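Local coordinates for protein prolyl endopeptidase (Myxococcus xanthus, PDB 2BKL) that probably hydrolyses oligopeptides on the carboxyl side of proline and, much less readily, alanine, as a serine peptidase of the S9A family, at residues S466-L469 against P470-A474; V665-Y668 against S669-Q673. One frame throughout, in Å; residues are numbered along the deposited sequence.

Contact 1: S466-L469 against P470-A474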
loop_
_atom_site.group_PDB
_atom_site.type_symbol
_atom_site.label_atom_id
_atom_site.label_comp_id
_atom_site.label_asym_id
_atom_site.label_seq_id
_atom_site.Cartn_x
_atom_site.Cartn_y
_atom_site.Cartn_z
ATOM N N SER A 466 10.967 -2.067 12.654
ATOM C CA SER A 466 11.812 -2.766 13.613
ATOM C C SER A 466 12.310 -4.110 13.069
ATOM O O SER A 466 13.306 -4.637 13.551
ATOM C CB SER A 466 11.068 -2.975 14.926
ATOM O OG SER A 466 9.969 -3.827 14.754
ATOM N N SER A 467 11.645 -4.620 12.034
ATOM C CA SER A 467 12.003 -5.905 11.455
ATOM C C SER A 467 13.413 -5.988 10.901
ATOM O O SER A 467 13.941 -7.076 10.782
ATOM C CB SER A 467 11.005 -6.321 10.371
ATOM O OG SER A 467 11.033 -5.427 9.261
ATOM N N ILE A 468 14.007 -4.851 10.552
ATOM C CA ILE A 468 15.346 -4.828 9.996
ATOM C C ILE A 468 16.439 -4.795 11.074
ATOM O O ILE A 468 17.611 -4.928 10.768
ATOM C CB ILE A 468 15.564 -3.651 9.012
ATOM C CG1 ILE A 468 15.695 -2.315 9.743
ATOM C CG2 ILE A 468 14.499 -3.647 7.913
ATOM C CD1 ILE A 468 16.175 -1.210 8.828
ATOM N N LEU A 469 16.088 -4.636 12.349
ATOM C CA LEU A 469 17.123 -4.426 13.355
ATOM C C LEU A 469 18.072 -5.629 13.570
ATOM O O LEU A 469 19.264 -5.420 13.628
ATOM C CB LEU A 469 16.552 -3.912 14.681
ATOM C CG LEU A 469 15.960 -2.504 14.575
ATOM C CD1 LEU A 469 15.272 -2.151 15.894
ATOM C CD2 LEU A 469 17.020 -1.473 14.239
ATOM N N PRO A 470 17.604 -6.872 13.672
ATOM C CA PRO A 470 18.534 -8.016 13.745
ATOM C C PRO A 470 19.497 -8.088 12.538
ATOM O O PRO A 470 20.683 -8.402 12.673
ATOM C CB PRO A 470 17.583 -9.218 13.812
ATOM C CG PRO A 470 16.411 -8.641 14.460
ATOM C CD PRO A 470 16.202 -7.305 13.821
ATOM N N TRP A 471 19.011 -7.679 11.375
ATOM C CA TRP A 471 19.824 -7.666 10.165
ATOM C C TRP A 471 20.959 -6.658 10.299
ATOM O O TRP A 471 22.117 -7.007 10.086
ATOM C CB TRP A 471 18.924 -7.362 8.971
ATOM C CG TRP A 471 19.579 -7.416 7.615
ATOM C CD1 TRP A 471 19.925 -6.351 6.812
ATOM C CD2 TRP A 471 19.974 -8.585 6.918
ATOM N NE1 TRP A 471 20.520 -6.809 5.664
ATOM C CE2 TRP A 471 20.512 -8.183 5.684
ATOM C CE3 TRP A 471 19.892 -9.949 7.199
ATOM C CZ2 TRP A 471 20.996 -9.100 4.753
ATOM C CZ3 TRP A 471 20.350 -10.855 6.271
ATOM C CH2 TRP A 471 20.888 -10.420 5.055
ATOM N N LEU A 472 20.632 -5.447 10.729
ATOM C CA LEU A 472 21.625 -4.391 10.920
ATOM C C LEU A 472 22.617 -4.799 11.999
ATOM O O LEU A 472 23.816 -4.592 11.859
ATOM C CB LEU A 472 20.966 -3.068 11.314
ATOM C CG LEU A 472 19.934 -2.472 10.343
ATOM C CD1 LEU A 472 19.484 -1.134 10.851
ATOM C CD2 LEU A 472 20.457 -2.356 8.921
ATOM N N ASP A 473 22.120 -5.433 13.058
ATOM C CA ASP A 473 22.993 -5.829 14.167
ATOM C C ASP A 473 23.952 -6.957 13.818
ATOM O O ASP A 473 25.042 -7.082 14.449
ATOM C CB ASP A 473 22.149 -6.188 15.395
ATOM C CG ASP A 473 21.470 -4.975 16.004
ATOM O OD1 ASP A 473 21.895 -3.836 15.691
ATOM O OD2 ASP A 473 20.505 -5.047 16.812
ATOM N N ALA A 474 23.599 -7.737 12.812
ATOM C CA ALA A 474 24.441 -8.790 12.263
ATOM C C ALA A 474 25.449 -8.268 11.236
ATOM O O ALA A 474 26.162 -9.064 10.621
ATOM C CB ALA A 474 23.564 -9.900 11.659
HETATM O O HOH W 1 16.210 -8.482 10.658
#

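Contact 2: V665-Y668 against S669-Q673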
loop_
_atom_site.group_PDB
_atom_site.type_symbol
_atom_site.label_atom_id
_atom_site.label_comp_id
_atom_site.label_asym_id
_atom_site.label_seq_id
_atom_site.Cartn_x
_atom_site.Cartn_y
_atom_site.Cartn_z
ATOM N N VAL A 665 11.052 -14.442 11.233
ATOM C CA VAL A 665 12.021 -15.468 11.567
ATOM C C VAL A 665 12.352 -16.271 10.290
ATOM O O VAL A 665 13.507 -16.562 9.997
ATOM C CB VAL A 665 11.529 -16.408 12.713
ATOM C CG1 VAL A 665 12.490 -17.571 12.903
ATOM C CG2 VAL A 665 11.347 -15.625 14.033
ATOM N N ASP A 666 11.318 -16.649 9.556
ATOM C CA ASP A 666 11.489 -17.407 8.330
ATOM C C ASP A 666 12.290 -16.633 7.293
ATOM O O ASP A 666 13.217 -17.177 6.729
ATOM C CB ASP A 666 10.135 -17.862 7.793
ATOM C CG ASP A 666 9.551 -19.030 8.571
ATOM O OD1 ASP A 666 10.241 -19.666 9.406
ATOM O OD2 ASP A 666 8.381 -19.411 8.390
ATOM N N LEU A 667 11.935 -15.382 7.044
ATOM C CA LEU A 667 12.607 -14.544 6.068
ATOM C C LEU A 667 14.062 -14.392 6.392
ATOM O O LEU A 667 14.912 -14.667 5.551
ATOM C CB LEU A 667 11.931 -13.163 6.022
ATOM C CG LEU A 667 12.297 -12.236 4.854
ATOM C CD1 LEU A 667 11.194 -11.150 4.680
ATOM C CD2 LEU A 667 13.635 -11.597 5.007
ATOM N N TYR A 668 14.376 -13.981 7.618
ATOM C CA TYR A 668 15.757 -13.639 7.942
ATOM C C TYR A 668 16.606 -14.891 8.136
ATOM O O TYR A 668 17.789 -14.882 7.775
ATOM C CB TYR A 668 15.865 -12.591 9.091
ATOM C CG TYR A 668 15.469 -11.205 8.577
ATOM C CD1 TYR A 668 16.359 -10.463 7.825
ATOM C CD2 TYR A 668 14.213 -10.654 8.835
ATOM C CE1 TYR A 668 16.012 -9.208 7.309
ATOM C CE2 TYR A 668 13.858 -9.376 8.340
ATOM C CZ TYR A 668 14.779 -8.666 7.572
ATOM O OH TYR A 668 14.479 -7.420 7.027
ATOM N N SER A 669 16.027 -15.995 8.617
ATOM C CA SER A 669 16.779 -17.241 8.676
ATOM C C SER A 669 17.090 -17.810 7.267
ATOM O O SER A 669 18.184 -18.309 7.054
ATOM C CB SER A 669 16.144 -18.246 9.641
ATOM O OG SER A 669 14.956 -18.825 9.139
ATOM N N PHE A 670 16.179 -17.663 6.300
ATOM C CA PHE A 670 16.437 -17.963 4.891
ATOM C C PHE A 670 17.640 -17.157 4.399
ATOM O O PHE A 670 18.568 -17.688 3.805
ATOM C CB PHE A 670 15.176 -17.654 4.059
ATOM C CG PHE A 670 15.404 -17.595 2.568
ATOM C CD1 PHE A 670 15.531 -18.760 1.799
ATOM C CD2 PHE A 670 15.453 -16.380 1.920
ATOM C CE1 PHE A 670 15.713 -18.697 0.410
ATOM C CE2 PHE A 670 15.635 -16.303 0.579
ATOM C CZ PHE A 670 15.770 -17.470 -0.191
ATOM N N LEU A 671 17.624 -15.860 4.666
ATOM C CA LEU A 671 18.708 -14.998 4.224
ATOM C C LEU A 671 20.038 -15.393 4.855
ATOM O O LEU A 671 21.075 -15.436 4.157
ATOM C CB LEU A 671 18.386 -13.517 4.479
ATOM C CG LEU A 671 17.236 -12.950 3.635
ATOM C CD1 LEU A 671 17.033 -11.483 3.949
ATOM C CD2 LEU A 671 17.490 -13.137 2.138
ATOM N N PHE A 672 20.025 -15.651 6.165
ATOM C CA PHE A 672 21.257 -16.002 6.866
ATOM C C PHE A 672 21.822 -17.264 6.255
ATOM O O PHE A 672 23.029 -17.392 6.133
ATOM C CB PHE A 672 20.992 -16.256 8.356
ATOM C CG PHE A 672 20.774 -15.031 9.179
ATOM C CD1 PHE A 672 21.165 -13.772 8.743
ATOM C CD2 PHE A 672 20.220 -15.147 10.436
ATOM C CE1 PHE A 672 20.969 -12.649 9.557
ATOM C CE2 PHE A 672 20.010 -14.029 11.232
ATOM C CZ PHE A 672 20.401 -12.785 10.782
ATOM N N GLN A 673 20.962 -18.220 5.898
ATOM C CA GLN A 673 21.415 -19.472 5.281
ATOM C C GLN A 673 22.022 -19.223 3.917
ATOM O O GLN A 673 23.168 -19.591 3.642
ATOM C CB GLN A 673 20.261 -20.470 5.158
ATOM C CG GLN A 673 20.604 -21.741 4.388
ATOM C CD GLN A 673 21.585 -22.634 5.095
ATOM O OE1 GLN A 673 22.434 -23.263 4.438
ATOM N NE2 GLN A 673 21.484 -22.722 6.414
#

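Contact 1: S466-L469 against P470-A474
I468 and L472 meet one helical turn apart through their methyl ends. I468 CD1 stands 3.9 Å from L472 CD1, the two chains crossing at a slant. I468 reaches this place because its CG1 sits between the backbone N and the carbonyl carbon (chi1 74°), which swings the longer branch round to L472. On the next side of the turn L469 adds CD2, 4.2 Å from L472 CD1, so this one methyl of L472 faces the notch between I468 CD1 and L469 CD2. Y415 of strand 415-423 packs on both L469 and L472. The P470 ring is a flatter knob: its CD is seated 3.9 Å from S466 O and 3.8 Å from S467 O, and the ring packs on L59 and F63 of helix 56-67. Residues 466-468 lead with helical backbone angles into the short helix 469-473 of the alpha/beta-hydrolase domain, after strand 448-451 and before strand 477-481 in the chain. L472 N donates to I468 O (3.1 Å) and D473 N to L469 O (2.9 Å), the first bond the straighter. Between S467 O and W471 N, four residues apart, a water takes the place of the direct bond, donating to S467 O and accepting a weak bond from W471 N. W471, its CG anti to the backbone N (chi1 -175°), carries its ring away from the turn onto L671 and P447, its NE1 bonded to V477 O, while D473 OD1 is bonded to Y415 OH.

Contact 2: V665-Y668 against S669-Q673
This is an intrahelical contact between successive turns of helix 657-674, the last helix of the alpha/beta-hydrolase domain. One flank of the helix lies against strands 552-556 and 607-613 of the central sheet, and another against helix 56-67. Four consecutive i to i+4 backbone bonds hold the turns: the N atoms of S669, F670, L671 and F672 donate to the O atoms of V665, D666, L667 and Y668 respectively, at 2.9 Å for S669 N to V665 O. S669 adds a bond from its side chain: OG, placed between the backbone N and the carbonyl carbon (chi1 73°), turns back along the helix and donates to V665 O at 2.8 Å. That oxygen is thus gripped twice, S669 N and S669 OG reaching it from opposite faces of its carbonyl plane. R56 NH1 bonds to S669 OG and forms a salt bridge with D666 OD1, while R644 NE pairs with D666 OD2, so the carboxylate is held at both oxygens and two arginines would be expected to stabilise its negative charge. L667, Y668 and L671 form one apolar cluster. L667 and L671 run side by side in the same direction, with L667 CD2 3.6 Å from L671 CD1. The same L667 methyl lies over the centre of the Y668 ring, 3.8 Å above its plane. L671 CD1 also comes within 4.1 Å of Y668 CD1, approaching the ring obliquely. L667, F670 and L671 all reach V554 of the sheet, and F670 continues to A607 and L609. F672 lays one face of its ring on the preceding turn, with Y668 O 3.3 Å above the ring plane and offset toward the rim.

Contact 1 comes first along the chain and contact 2 nearly two hundred residues later, yet their centres are only about 12 Å apart. Both belong to the alpha/beta-hydrolase domain, on helices 469-473 and 657-674, and they touch directly. W471 of contact 1 is the main bridge: its CE3 lies 3.6 Å from Y668 CD1 and 3.7 Å from F672 CE1, and its CZ3 3.8 Å from L671 CB. S467 O adds a contact to Y668 CE2. Helix 56-67, from the N-terminal part of the chain, packs on both through F63, which touches P470 and Y668. The two contacts thus join early, middle and C-terminal parts of the chain, on the same side of the chain's centre.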